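Local coordinates for protein cytosolic phospholipase A2 delta (Homo sapiens, PDB 5IZ5) that hydrolyses the sn-2 ester of glycerophospholipids in a calcium-dependent manner, with a preference for linoleic acid at that position, at residues S341-L346 / T368-H373; E394-S399 / M775-E780; V435-L440 / R523-E528; S536-D541 / S576-S581. The protein carries 3 engineered substitutions. All coordinates share one frame; numbering follows the deposited sequence.

Contact 1: residues S341-L346 / T368-H373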
loop_
_atom_site.group_PDB
_atom_site.type_symbol
_atom_site.label_atom_id
_atom_site.label_comp_id
_atom_site.label_asym_id
_atom_site.label_seq_id
_atom_site.Cartn_x
_atom_site.Cartn_y
_atom_site.Cartn_z
ATOM N N SER B 341 0.272 -0.682 25.939
ATOM C CA SER B 341 -0.843 -1.524 26.320
ATOM C C SER B 341 -0.787 -2.902 25.652
ATOM O O SER B 341 -1.111 -3.912 26.284
ATOM C CB SER B 341 -2.152 -0.825 25.975
ATOM O OG SER B 341 -3.262 -1.616 26.365
ATOM N N LEU B 342 -0.367 -2.935 24.385
ATOM C CA LEU B 342 -0.249 -4.179 23.628
ATOM C C LEU B 342 0.797 -5.112 24.234
ATOM O O LEU B 342 0.600 -6.322 24.269
ATOM C CB LEU B 342 0.081 -3.887 22.157
ATOM C CG LEU B 342 0.218 -5.078 21.204
ATOM C CD1 LEU B 342 -0.987 -6.006 21.259
ATOM C CD2 LEU B 342 0.423 -4.574 19.777
ATOM N N TYR B 343 1.904 -4.547 24.708
ATOM C CA TYR B 343 2.901 -5.319 25.446
ATOM C C TYR B 343 2.251 -6.050 26.628
ATOM O O TYR B 343 2.514 -7.232 26.871
ATOM C CB TYR B 343 4.013 -4.411 25.973
ATOM C CG TYR B 343 5.172 -4.178 25.024
ATOM C CD1 TYR B 343 5.978 -5.232 24.611
ATOM C CD2 TYR B 343 5.485 -2.897 24.572
ATOM C CE1 TYR B 343 7.054 -5.019 23.763
ATOM C CE2 TYR B 343 6.554 -2.676 23.721
ATOM C CZ TYR B 343 7.336 -3.736 23.318
ATOM O OH TYR B 343 8.396 -3.519 22.472
ATOM N N GLY B 344 1.406 -5.325 27.360
ATOM C CA GLY B 344 0.675 -5.878 28.494
ATOM C C GLY B 344 -0.288 -6.973 28.091
ATOM O O GLY B 344 -0.380 -7.997 28.774
ATOM N N HIS B 345 -1.002 -6.764 26.983
ATOM C CA HIS B 345 -1.916 -7.773 26.468
ATOM C C HIS B 345 -1.181 -9.048 26.066
ATOM O O HIS B 345 -1.675 -10.158 26.295
ATOM C CB HIS B 345 -2.716 -7.243 25.277
ATOM C CG HIS B 345 -3.718 -6.195 25.638
ATOM N ND1 HIS B 345 -4.350 -6.154 26.861
ATOM C CD2 HIS B 345 -4.217 -5.162 24.921
ATOM C CE1 HIS B 345 -5.188 -5.134 26.886
ATOM N NE2 HIS B 345 -5.127 -4.516 25.721
ATOM N N LEU B 346 -0.011 -8.888 25.458
ATOM C CA LEU B 346 0.798 -10.034 25.064
ATOM C C LEU B 346 1.361 -10.764 26.290
ATOM O O LEU B 346 1.425 -11.991 26.299
ATOM C CB LEU B 346 1.924 -9.603 24.120
ATOM C CG LEU B 346 1.497 -9.089 22.737
ATOM C CD1 LEU B 346 2.685 -8.475 22.021
ATOM C CD2 LEU B 346 0.876 -10.185 21.885
ATOM N N THR B 368 2.281 -1.420 15.650
ATOM C CA THR B 368 3.348 -1.994 14.820
ATOM C C THR B 368 4.720 -1.837 15.460
ATOM O O THR B 368 5.640 -2.588 15.128
ATOM C CB THR B 368 3.416 -1.383 13.393
ATOM O OG1 THR B 368 3.784 0.000 13.459
ATOM C CG2 THR B 368 2.088 -1.535 12.657
ATOM N N TRP B 369 4.870 -0.867 16.362
ATOM C CA TRP B 369 6.144 -0.669 17.054
ATOM C C TRP B 369 6.428 -1.838 17.989
ATOM O O TRP B 369 7.563 -2.309 18.074
ATOM C CB TRP B 369 6.166 0.636 17.861
ATOM C CG TRP B 369 5.797 1.867 17.079
ATOM C CD1 TRP B 369 5.720 1.993 15.721
ATOM C CD2 TRP B 369 5.480 3.152 17.620
ATOM N NE1 TRP B 369 5.343 3.270 15.382
ATOM C CE2 TRP B 369 5.199 4.005 16.531
ATOM C CE3 TRP B 369 5.393 3.663 18.930
ATOM C CZ2 TRP B 369 4.844 5.344 16.704
ATOM C CZ3 TRP B 369 5.036 4.994 19.104
ATOM C CH2 TRP B 369 4.765 5.821 17.994
ATOM N N THR B 370 5.396 -2.282 18.703
ATOM C CA THR B 370 5.502 -3.447 19.575
ATOM C C THR B 370 5.846 -4.671 18.737
ATOM O O THR B 370 6.783 -5.414 19.054
ATOM C CB THR B 370 4.177 -3.708 20.314
ATOM O OG1 THR B 370 3.769 -2.521 20.997
ATOM C CG2 THR B 370 4.319 -4.843 21.330
ATOM N N MET B 371 5.092 -4.850 17.656
ATOM C CA MET B 371 5.266 -5.983 16.765
ATOM C C MET B 371 6.675 -6.018 16.187
ATOM O O MET B 371 7.344 -7.049 16.227
ATOM C CB MET B 371 4.234 -5.937 15.632
ATOM C CG MET B 371 2.805 -6.128 16.112
ATOM S SD MET B 371 1.575 -5.688 14.878
ATOM C CE MET B 371 1.873 -6.958 13.647
ATOM N N ALA B 372 7.130 -4.884 15.671
ATOM C CA ALA B 372 8.441 -4.810 15.036
ATOM C C ALA B 372 9.564 -5.131 16.016
ATOM O O ALA B 372 10.474 -5.897 15.703
ATOM C CB ALA B 372 8.655 -3.437 14.427
ATOM N N HIS B 373 9.506 -4.546 17.204
ATOM C CA HIS B 373 10.523 -4.821 18.207
ATOM C C HIS B 373 10.572 -6.311 18.565
ATOM O O HIS B 373 11.646 -6.916 18.597
ATOM C CB HIS B 373 10.283 -4.004 19.473
ATOM C CG HIS B 373 11.290 -4.271 20.547
ATOM N ND1 HIS B 373 10.939 -4.561 21.847
ATOM C CD2 HIS B 373 12.642 -4.322 20.503
ATOM C CE1 HIS B 373 12.032 -4.761 22.563
ATOM N NE2 HIS B 373 13.080 -4.621 21.771
#

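Contact 2: residues E394-S399 / M775-E780. With SO4 (sulfate ion), chain M.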
loop_
_atom_site.group_PDB
_atom_site.type_symbol
_atom_site.label_atom_id
_atom_site.label_comp_id
_atom_site.label_asym_id
_atom_site.label_seq_id
_atom_site.Cartn_x
_atom_site.Cartn_y
_atom_site.Cartn_z
ATOM N N GLU B 394 12.239 1.726 29.480
ATOM C CA GLU B 394 13.414 2.574 29.661
ATOM C C GLU B 394 13.550 3.611 28.546
ATOM O O GLU B 394 13.837 4.784 28.809
ATOM C CB GLU B 394 14.673 1.716 29.779
ATOM C CG GLU B 394 14.737 0.969 31.106
ATOM C CD GLU B 394 15.902 0.002 31.212
ATOM O OE1 GLU B 394 16.657 -0.156 30.231
ATOM O OE2 GLU B 394 16.059 -0.606 32.292
ATOM N N HIS B 395 13.315 3.187 27.306
ATOM C CA HIS B 395 13.371 4.109 26.171
ATOM C C HIS B 395 12.225 5.104 26.188
ATOM O O HIS B 395 12.394 6.252 25.789
ATOM C CB HIS B 395 13.413 3.338 24.851
ATOM C CG HIS B 395 14.759 2.751 24.563
ATOM N ND1 HIS B 395 15.823 3.522 24.156
ATOM C CD2 HIS B 395 15.226 1.486 24.664
ATOM C CE1 HIS B 395 16.886 2.757 23.998
ATOM N NE2 HIS B 395 16.550 1.515 24.301
ATOM N N LEU B 396 11.060 4.674 26.658
ATOM C CA LEU B 396 9.916 5.572 26.737
ATOM C C LEU B 396 10.095 6.585 27.884
ATOM O O LEU B 396 9.515 7.669 27.850
ATOM C CB LEU B 396 8.614 4.775 26.869
ATOM C CG LEU B 396 7.313 5.386 26.331
ATOM C CD1 LEU B 396 7.441 5.937 24.922
ATOM C CD2 LEU B 396 6.214 4.334 26.364
ATOM N N ALA B 397 10.928 6.239 28.866
ATOM C CA ALA B 397 11.199 7.103 30.023
ATOM C C ALA B 397 12.247 8.184 29.772
ATOM O O ALA B 397 12.167 9.261 30.355
ATOM C CB ALA B 397 11.610 6.257 31.225
ATOM N N LYS B 398 13.232 7.899 28.922
ATOM C CA LYS B 398 14.334 8.844 28.687
ATOM C C LYS B 398 13.845 10.159 28.081
ATOM O O LYS B 398 12.810 10.200 27.411
ATOM C CB LYS B 398 15.398 8.221 27.777
ATOM C CG LYS B 398 14.984 8.150 26.316
ATOM C CD LYS B 398 15.899 7.254 25.503
ATOM C CE LYS B 398 15.337 7.041 24.107
ATOM N NZ LYS B 398 16.398 6.627 23.154
ATOM N N SER B 399 14.606 11.223 28.313
ATOM C CA SER B 399 14.247 12.552 27.815
ATOM C C SER B 399 14.338 12.616 26.295
ATOM O O SER B 399 15.363 12.284 25.713
ATOM C CB SER B 399 15.157 13.626 28.416
ATOM O OG SER B 399 14.966 14.873 27.765
ATOM N N MET B 775 5.471 10.997 23.866
ATOM C CA MET B 775 6.490 9.979 23.668
ATOM C C MET B 775 7.411 9.857 24.887
ATOM O O MET B 775 8.467 9.230 24.811
ATOM C CB MET B 775 7.303 10.310 22.405
ATOM C CG MET B 775 6.593 10.005 21.086
ATOM S SD MET B 775 6.279 8.248 20.767
ATOM C CE MET B 775 7.803 7.487 21.314
ATOM N N THR B 776 7.011 10.455 26.008
ATOM C CA THR B 776 7.765 10.364 27.255
ATOM C C THR B 776 6.839 9.917 28.380
ATOM O O THR B 776 5.959 10.661 28.802
ATOM C CB THR B 776 8.413 11.705 27.630
ATOM O OG1 THR B 776 9.075 12.249 26.482
ATOM C CG2 THR B 776 9.424 11.516 28.764
ATOM N N TYR B 777 7.031 8.681 28.831
ATOM C CA TYR B 777 6.243 8.100 29.911
ATOM C C TYR B 777 7.139 7.951 31.127
ATOM O O TYR B 777 8.199 7.336 31.038
ATOM C CB TYR B 777 5.736 6.708 29.518
ATOM C CG TYR B 777 4.537 6.647 28.586
ATOM C CD1 TYR B 777 3.784 5.483 28.492
ATOM C CD2 TYR B 777 4.149 7.736 27.811
ATOM C CE1 TYR B 777 2.690 5.400 27.648
ATOM C CE2 TYR B 777 3.052 7.659 26.966
ATOM C CZ TYR B 777 2.329 6.486 26.886
ATOM O OH TYR B 777 1.241 6.409 26.048
ATOM N N LYS B 778 6.725 8.515 32.259
ATOM C CA LYS B 778 7.356 8.193 33.539
ATOM C C LYS B 778 7.149 6.706 33.778
ATOM O O LYS B 778 6.075 6.180 33.485
ATOM C CB LYS B 778 6.729 8.998 34.672
ATOM C CG LYS B 778 7.044 10.484 34.617
ATOM C CD LYS B 778 5.955 11.330 35.264
ATOM C CE LYS B 778 5.793 11.023 36.745
ATOM N NZ LYS B 778 4.931 12.035 37.413
ATOM N N GLU B 779 8.174 6.022 34.278
ATOM C CA GLU B 779 8.092 4.570 34.481
ATOM C C GLU B 779 6.860 4.205 35.301
ATOM O O GLU B 779 6.218 3.185 35.058
ATOM C CB GLU B 779 9.367 4.031 35.136
ATOM C CG GLU B 779 10.612 4.231 34.276
ATOM C CD GLU B 779 11.689 3.176 34.483
ATOM O OE1 GLU B 779 12.727 3.256 33.794
ATOM O OE2 GLU B 779 11.510 2.265 35.319
ATOM N N GLU B 780 6.530 5.073 36.251
ATOM C CA GLU B 780 5.293 4.997 37.018
ATOM C C GLU B 780 4.066 4.850 36.110
ATOM O O GLU B 780 3.270 3.929 36.282
ATOM C CB GLU B 780 5.159 6.264 37.871
ATOM C CG GLU B 780 4.422 6.098 39.188
ATOM C CD GLU B 780 4.334 7.404 39.974
ATOM O OE1 GLU B 780 3.795 7.382 41.105
ATOM O OE2 GLU B 780 4.799 8.451 39.465
HETATM S S SO4 M . 11.365 14.935 27.566
HETATM O O1 SO4 M . 11.387 14.453 28.967
HETATM O O2 SO4 M . 10.823 13.880 26.681
HETATM O O3 SO4 M . 10.523 16.146 27.474
HETATM O O4 SO4 M . 12.735 15.281 27.134
#

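Contact 3: residues V435-L440 / R523-E528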
loop_
_atom_site.group_PDB
_atom_site.type_symbol
_atom_site.label_atom_id
_atom_site.label_comp_id
_atom_site.label_asym_id
_atom_site.label_seq_id
_atom_site.Cartn_x
_atom_site.Cartn_y
_atom_site.Cartn_z
ATOM N N VAL B 435 13.824 9.695 13.554
ATOM C CA VAL B 435 13.470 10.195 14.867
ATOM C C VAL B 435 12.792 9.119 15.716
ATOM O O VAL B 435 13.153 8.919 16.877
ATOM C CB VAL B 435 12.546 11.417 14.716
ATOM C CG1 VAL B 435 11.818 11.733 16.016
ATOM C CG2 VAL B 435 13.351 12.610 14.221
ATOM N N LEU B 436 11.818 8.439 15.126
ATOM C CA LEU B 436 11.138 7.340 15.793
ATOM C C LEU B 436 12.145 6.267 16.201
ATOM O O LEU B 436 12.114 5.787 17.331
ATOM C CB LEU B 436 10.071 6.737 14.883
ATOM C CG LEU B 436 9.331 5.513 15.410
ATOM C CD1 LEU B 436 8.595 5.835 16.706
ATOM C CD2 LEU B 436 8.368 4.988 14.357
ATOM N N GLU B 437 13.053 5.926 15.287
ATOM C CA GLU B 437 14.102 4.955 15.574
ATOM C C GLU B 437 14.925 5.375 16.785
ATOM O O GLU B 437 15.215 4.558 17.655
ATOM C CB GLU B 437 15.023 4.770 14.365
ATOM C CG GLU B 437 16.045 3.657 14.529
ATOM C CD GLU B 437 16.921 3.474 13.306
ATOM O OE1 GLU B 437 17.497 4.469 12.820
ATOM O OE2 GLU B 437 17.030 2.331 12.820
ATOM N N SER B 438 15.311 6.647 16.818
ATOM C CA SER B 438 16.060 7.216 17.944
ATOM C C SER B 438 15.287 7.132 19.277
ATOM O O SER B 438 15.876 6.866 20.329
ATOM C CB SER B 438 16.445 8.682 17.640
ATOM O OG SER B 438 17.604 8.756 16.827
ATOM N N MET B 439 13.976 7.352 19.233
ATOM C CA MET B 439 13.163 7.341 20.449
ATOM C C MET B 439 12.953 5.926 20.984
ATOM O O MET B 439 13.015 5.702 22.197
ATOM C CB MET B 439 11.813 8.017 20.197
ATOM C CG MET B 439 11.936 9.500 19.892
ATOM S SD MET B 439 10.352 10.262 19.493
ATOM C CE MET B 439 10.122 11.265 20.938
ATOM N N LEU B 440 12.718 4.984 20.077
ATOM C CA LEU B 440 12.473 3.589 20.446
ATOM C C LEU B 440 13.754 2.849 20.837
ATOM O O LEU B 440 13.723 1.992 21.722
ATOM C CB LEU B 440 11.772 2.851 19.294
ATOM C CG LEU B 440 10.237 2.788 19.266
ATOM C CD1 LEU B 440 9.567 4.012 19.870
ATOM C CD2 LEU B 440 9.745 2.549 17.841
ATOM N N ARG B 523 15.755 -0.517 6.377
ATOM C CA ARG B 523 15.672 -0.735 7.809
ATOM C C ARG B 523 14.199 -0.657 8.243
ATOM O O ARG B 523 13.428 0.109 7.665
ATOM C CB ARG B 523 16.476 0.379 8.490
ATOM C CG ARG B 523 17.299 -0.048 9.667
ATOM C CD ARG B 523 18.537 0.814 9.840
ATOM N NE ARG B 523 18.256 2.206 10.217
ATOM C CZ ARG B 523 18.585 3.289 9.501
ATOM N NH1 ARG B 523 19.189 3.188 8.318
ATOM N NH2 ARG B 523 18.301 4.497 9.970
ATOM N N ILE B 524 13.811 -1.429 9.259
ATOM C CA ILE B 524 12.396 -1.527 9.637
ATOM C C ILE B 524 11.777 -0.210 10.125
ATOM O O ILE B 524 10.574 -0.009 9.961
ATOM C CB ILE B 524 12.107 -2.667 10.657
ATOM C CG1 ILE B 524 10.589 -2.879 10.767
ATOM C CG2 ILE B 524 12.715 -2.365 12.017
ATOM C CD1 ILE B 524 10.133 -4.292 10.534
ATOM N N CYS B 525 12.588 0.689 10.678
ATOM C CA CYS B 525 12.086 2.002 11.092
ATOM C C CYS B 525 11.408 2.762 9.947
ATOM O O CYS B 525 10.514 3.564 10.197
ATOM C CB CYS B 525 13.192 2.864 11.710
ATOM S SG CYS B 525 14.576 3.278 10.620
ATOM N N PHE B 526 11.815 2.499 8.704
ATOM C CA PHE B 526 11.201 3.145 7.543
ATOM C C PHE B 526 9.811 2.608 7.269
ATOM O O PHE B 526 8.955 3.346 6.798
ATOM C CB PHE B 526 12.098 3.050 6.299
ATOM C CG PHE B 526 13.338 3.874 6.415
ATOM C CD1 PHE B 526 13.330 5.224 6.082
ATOM C CD2 PHE B 526 14.506 3.317 6.916
ATOM C CE1 PHE B 526 14.473 5.996 6.230
ATOM C CE2 PHE B 526 15.650 4.078 7.060
ATOM C CZ PHE B 526 15.633 5.418 6.721
ATOM N N LEU B 527 9.582 1.332 7.554
ATOM C CA LEU B 527 8.241 0.786 7.460
ATOM C C LEU B 527 7.396 1.227 8.656
ATOM O O LEU B 527 6.234 1.575 8.492
ATOM C CB LEU B 527 8.270 -0.738 7.355
ATOM C CG LEU B 527 8.944 -1.313 6.108
ATOM C CD1 LEU B 527 8.713 -2.812 6.059
ATOM C CD2 LEU B 527 8.437 -0.671 4.823
ATOM N N GLU B 528 7.982 1.217 9.846
ATOM C CA GLU B 528 7.294 1.726 11.028
ATOM C C GLU B 528 6.819 3.162 10.819
ATOM O O GLU B 528 5.727 3.527 11.258
ATOM C CB GLU B 528 8.196 1.643 12.258
ATOM C CG GLU B 528 8.362 0.224 12.762
ATOM C CD GLU B 528 9.417 0.115 13.840
ATOM O OE1 GLU B 528 10.614 0.288 13.532
ATOM O OE2 GLU B 528 9.046 -0.137 15.003
HETATM O O HOH W 1 15.098 0.383 12.247
#

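Contact 4: residues S536-D541 / S576-S581. With SO4 (sulfate ion), chain M.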
loop_
_atom_site.group_PDB
_atom_site.type_symbol
_atom_site.label_atom_id
_atom_site.label_comp_id
_atom_site.label_asym_id
_atom_site.label_seq_id
_atom_site.Cartn_x
_atom_site.Cartn_y
_atom_site.Cartn_z
ATOM N N SER B 536 3.618 12.110 10.950
ATOM C CA SER B 536 4.084 13.058 9.938
ATOM C C SER B 536 3.141 14.243 9.854
ATOM O O SER B 536 3.578 15.381 9.721
ATOM C CB SER B 536 4.193 12.408 8.554
ATOM O OG SER B 536 5.094 11.324 8.581
ATOM N N LEU B 537 1.843 13.978 9.925
ATOM C CA LEU B 537 0.880 15.060 9.910
ATOM C C LEU B 537 0.910 15.851 11.214
ATOM O O LEU B 537 0.777 17.069 11.191
ATOM C CB LEU B 537 -0.520 14.519 9.629
ATOM C CG LEU B 537 -1.736 15.437 9.800
ATOM C CD1 LEU B 537 -2.896 14.899 8.982
ATOM C CD2 LEU B 537 -2.167 15.577 11.257
ATOM N N ASN B 538 1.092 15.178 12.347
ATOM C CA ASN B 538 1.212 15.894 13.614
ATOM C C ASN B 538 2.462 16.769 13.669
ATOM O O ASN B 538 2.461 17.833 14.290
ATOM C CB ASN B 538 1.212 14.950 14.806
ATOM C CG ASN B 538 -0.130 14.293 15.024
ATOM O OD1 ASN B 538 -1.116 14.627 14.364
ATOM N ND2 ASN B 538 -0.173 13.345 15.945
ATOM N N LEU B 539 3.532 16.315 13.022
ATOM C CA LEU B 539 4.775 17.087 12.990
ATOM C C LEU B 539 4.556 18.327 12.125
ATOM O O LEU B 539 5.017 19.412 12.456
ATOM C CB LEU B 539 5.932 16.247 12.437
ATOM C CG LEU B 539 7.365 16.762 12.626
ATOM C CD1 LEU B 539 7.715 17.070 14.074
ATOM C CD2 LEU B 539 8.370 15.754 12.061
ATOM N N LEU B 540 3.806 18.162 11.043
ATOM C CA LEU B 540 3.552 19.258 10.120
ATOM C C LEU B 540 2.718 20.367 10.773
ATOM O O LEU B 540 3.032 21.545 10.618
ATOM C CB LEU B 540 2.860 18.718 8.863
ATOM C CG LEU B 540 2.459 19.783 7.803
ATOM C CD1 LEU B 540 2.935 19.453 6.390
ATOM C CD2 LEU B 540 0.951 19.982 7.779
ATOM N N ASP B 541 1.665 19.991 11.496
ATOM C CA ASP B 541 0.831 20.964 12.214
ATOM C C ASP B 541 1.550 21.651 13.376
ATOM O O ASP B 541 1.391 22.855 13.594
ATOM C CB ASP B 541 -0.433 20.304 12.775
ATOM C CG ASP B 541 -1.477 19.985 11.712
ATOM O OD1 ASP B 541 -1.321 20.385 10.534
ATOM O OD2 ASP B 541 -2.475 19.321 12.076
ATOM N N SER B 576 -5.421 17.869 23.031
ATOM C CA SER B 576 -4.178 17.308 23.550
ATOM C C SER B 576 -3.264 16.787 22.431
ATOM O O SER B 576 -2.138 16.373 22.704
ATOM C CB SER B 576 -4.494 16.170 24.527
ATOM O OG SER B 576 -5.354 15.210 23.932
ATOM N N ARG B 577 -3.746 16.832 21.186
ATOM C CA ARG B 577 -3.098 16.158 20.053
ATOM C C ARG B 577 -1.665 16.622 19.811
ATOM O O ARG B 577 -0.744 15.813 19.831
ATOM C CB ARG B 577 -3.925 16.349 18.775
ATOM C CG ARG B 577 -3.431 15.548 17.575
ATOM C CD ARG B 577 -4.387 15.667 16.399
ATOM N NE ARG B 577 -4.483 17.045 15.911
ATOM C CZ ARG B 577 -3.794 17.560 14.891
ATOM N NH1 ARG B 577 -2.926 16.829 14.196
ATOM N NH2 ARG B 577 -3.978 18.833 14.558
ATOM N N LEU B 578 -1.484 17.921 19.589
ATOM C CA LEU B 578 -0.166 18.478 19.281
ATOM C C LEU B 578 0.538 19.019 20.523
ATOM O O LEU B 578 0.998 20.163 20.536
ATOM C CB LEU B 578 -0.296 19.586 18.236
ATOM C CG LEU B 578 -1.041 19.208 16.957
ATOM C CD1 LEU B 578 -1.098 20.407 16.029
ATOM C CD2 LEU B 578 -0.393 18.015 16.269
ATOM N N GLU B 579 0.629 18.193 21.562
ATOM C CA GLU B 579 1.335 18.580 22.778
ATOM C C GLU B 579 2.127 17.422 23.375
ATOM O O GLU B 579 1.582 16.510 23.999
ATOM C CB GLU B 579 0.378 19.205 23.801
ATOM C CG GLU B 579 0.453 20.726 23.820
ATOM C CD GLU B 579 -0.780 21.378 24.409
ATOM O OE1 GLU B 579 -1.203 20.970 25.511
ATOM O OE2 GLU B 579 -1.321 22.306 23.771
ATOM N N ALA B 580 3.426 17.479 23.124
ATOM C CA ALA B 580 4.408 16.602 23.725
ATOM C C ALA B 580 5.743 17.298 23.513
ATOM O O ALA B 580 5.873 18.116 22.602
ATOM C CB ALA B 580 4.393 15.244 23.050
ATOM N N SER B 581 6.733 16.979 24.336
ATOM C CA SER B 581 7.991 17.714 24.321
ATOM C C SER B 581 8.711 17.648 22.979
ATOM O O SER B 581 9.127 18.674 22.456
ATOM C CB SER B 581 8.936 17.180 25.390
ATOM O OG SER B 581 8.375 17.326 26.680
HETATM S S SO4 M . 11.365 14.935 27.566
HETATM O O1 SO4 M . 11.387 14.453 28.967
HETATM O O2 SO4 M . 10.823 13.880 26.681
HETATM O O3 SO4 M . 10.523 16.146 27.474
HETATM O O4 SO4 M . 12.735 15.281 27.134
#

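Contact 1: residues S341-L346 / T368-H373
Tyr343 and Thr370 pack together where the two helices that leave the active-site strands of this alpha/beta-hydrolase-type catalytic domain meet. Helix 335-351 forms the connection of a beta-alpha-beta crossover between the parallel strands 327-331 and 360-363, and starts at the substrate-binding Gly335; helix 367-375 begins two residues after the nucleophile Ser365. The short segments approach to 9.7 Å between axes, with 55° between their directions. Thr370 points at helix 335-351 and touches Leu342, Tyr343 and Leu346. Its methyl CG2 sits almost exactly over the centre of the Tyr343 ring, 3.5 Å from the ring centroid and 7° off the normal, a well-formed CH-pi contact. The torsion of Thr370 explains this: OG1 lies beside the backbone N (chi1 -54°), which swings CG2 toward the ring and lets OG1 bond to Met339 O, so its hydroxyl is satisfied on the neighbouring helix. Leu342 brings CD2 to within 3.9 Å of Thr370 CB, and Leu346 meets the threonine tip to tip, CD1 to CG2 at 4.0 Å. Beyond this apolar patch, helix 386-397 packs against Tyr343 through Ile389 and Ala392, while Tyr391 of the same helix stacks on the His373 ring. The polar end of the tyrosine completes the join: Tyr343 OH and His373 ND1 share a hydrogen bond of 2.8 Å at the imidazole edge.

Contact 2: residues E394-S399 / M775-E780
Leu396 and Tyr777 join the C-terminal end of helix 386-397 to the extended loop that leads into helix 779-794 of the catalytic domain, with Lys778 as the N-cap residue of the latter. The one backbone hydrogen bond across the contact is Tyr777 N to Leu396 O, 2.9 Å long with an N-H...O angle of 157°, the donor lying above the carbonyl plane. Two CA-H...O contacts flank it, Thr776 CA to Leu396 O at 3.3 Å and, in the reverse sense, Ala397 CA to Tyr777 O at 3.2 Å, so the loop lies tightly along the last helical residues. Apolar packing is carried by the two branches of Leu396, whose CG lies anti to the backbone N (chi1 -152°), which carries the methyls toward Tyr777 and Met775. CD2 rests over one face of the Tyr777 ring, toward its rim, 3.8 Å from the centroid and 28° off the normal; the two side chains run side by side in the same direction. CD1 meets Met775 CE at 3.9 Å. Among charged groups, Glu394 OE2 and Glu779 OE1 stay 5.3 Å apart; Glu394 is paired instead with Arg390. Lys400 NZ ties the two segments together from outside, bonding to Met775 O, His395 O and Lys398 O. A sulfate, probably from the crystallisation liquor, lies between Ser399 and Thr776, held also by Lys400 N and Leu401 N; the modelled distances of 2.4 Å from Ser399 OG to its O4 and from Thr776 OG1 to its O2 are doubtfully short.

Contact 3: residues V435-L440 / R523-E528
Glu437 and Arg523 form a side-on, two-nitrogen salt bridge: Arg523 NE reaches Glu437 OE2 at 2.9 Å (N-H...O 169°), and Arg523 NH2 reaches Glu437 OE1 at 3.0 Å. The carboxylate and guanidinium planes differ by 15°, and OE2 offers its syn lone pair, evidence of good alignment. Glu437 has CG anti to the backbone N and is extended beyond it, which carries the carboxylate out to Arg523. A water donates to OE2 at 2.8 Å while accepting from Cys525 N, and Met445 N is a further donor. Nearer the backbone, Glu437 CB packs against Cys525 CB at 3.7 Å. A leucine in place of Glu437 would probably leave the NE and NH2 side of Arg523 without its carboxylate partner, of the two bridges described here only that to Glu415 remaining, and deprive the water and Met445 N of an acceptor.

In the next shell, Phe526 CE2 lies 3.7 Å above one face of the guanidinium, and Arg523 NH1 makes a second salt bridge with Glu415 of helix 406-422. Leu436 CD2 meets Glu528 CB at 4.0 Å, and Leu440 CD2 approaches the carboxylate end of this glutamate. The helix segments cross at 108°, axes 9.5 Å apart, within the catalytic domain, the Leu436 side chain about 8 Å from that of substrate-binding Gly335. Helix 428-441 lies over the start of helix 524-531, with helix 367-375 against Glu528 through Trp369 and Ala372.

Contact 4: residues S536-D541 / S576-S581
Arg577 meets the Asp541 carboxylate nearly at right angles, the two planes standing 89° apart, so the salt bridge falls on a single oxygen. Arg577 NH2 donates to Asp541 OD2 at 2.9 Å and 159°, on the anti side of the carboxylate, and NH1 adds a weak bond of 3.3 Å to the same OD2. NH1 also donates to Asn538 OD1 at 2.9 Å, approaching from above the carbonyl plane of the amide. A bend in the arginine chain at chi3 (63°) turns the guanidinium edge toward both acceptors. Leu578 lies alongside: its CD2 sits 3.5 Å above one face of the Arg577 guanidinium, toward its rim, and CD1 presses on Asp541 CB at 3.3 Å. An alanine in place of Arg577 is likely to leave the Asp541 carboxylate without its counter-charge and uncover one flank of Leu578. Arg577 O accepts from Ser773 OG, linking two loops. Residues 576-581, an irregular loop, are thus tied to helix 534-543 by Asn538 and Asp541, three residues apart and so on the same side of the helix, within the catalytic domain, where the Leu537 side chain is about 8 Å from that of Asp651, the probable proton acceptor of the catalytic site.

How the contacts relate
Contacts 1, 2 and 3 form one continuous body, and Trp369 is where they converge: its CZ3 lies 3.9 Å from Met775 SD of contact 2, and its NE1 3.6 Å from Leu436 CD2 of contact 3. Contacts 2 and 3 are also joined by a probable hydrogen bond, Lys398 NZ to Ser438 O at 2.9 Å. Contact 4 touches none of these, its centre lying 18 Å from that of contact 2, yet both reach the same sulfate, though the Ser581 OG link is doubtful because O3 is crowded there. All four lie near the catalytic site: between side chains, Leu342 is about 10 Å from the nucleophile Ser365, and Met775 and Asn538 about 6 and 8 Å from Gly335.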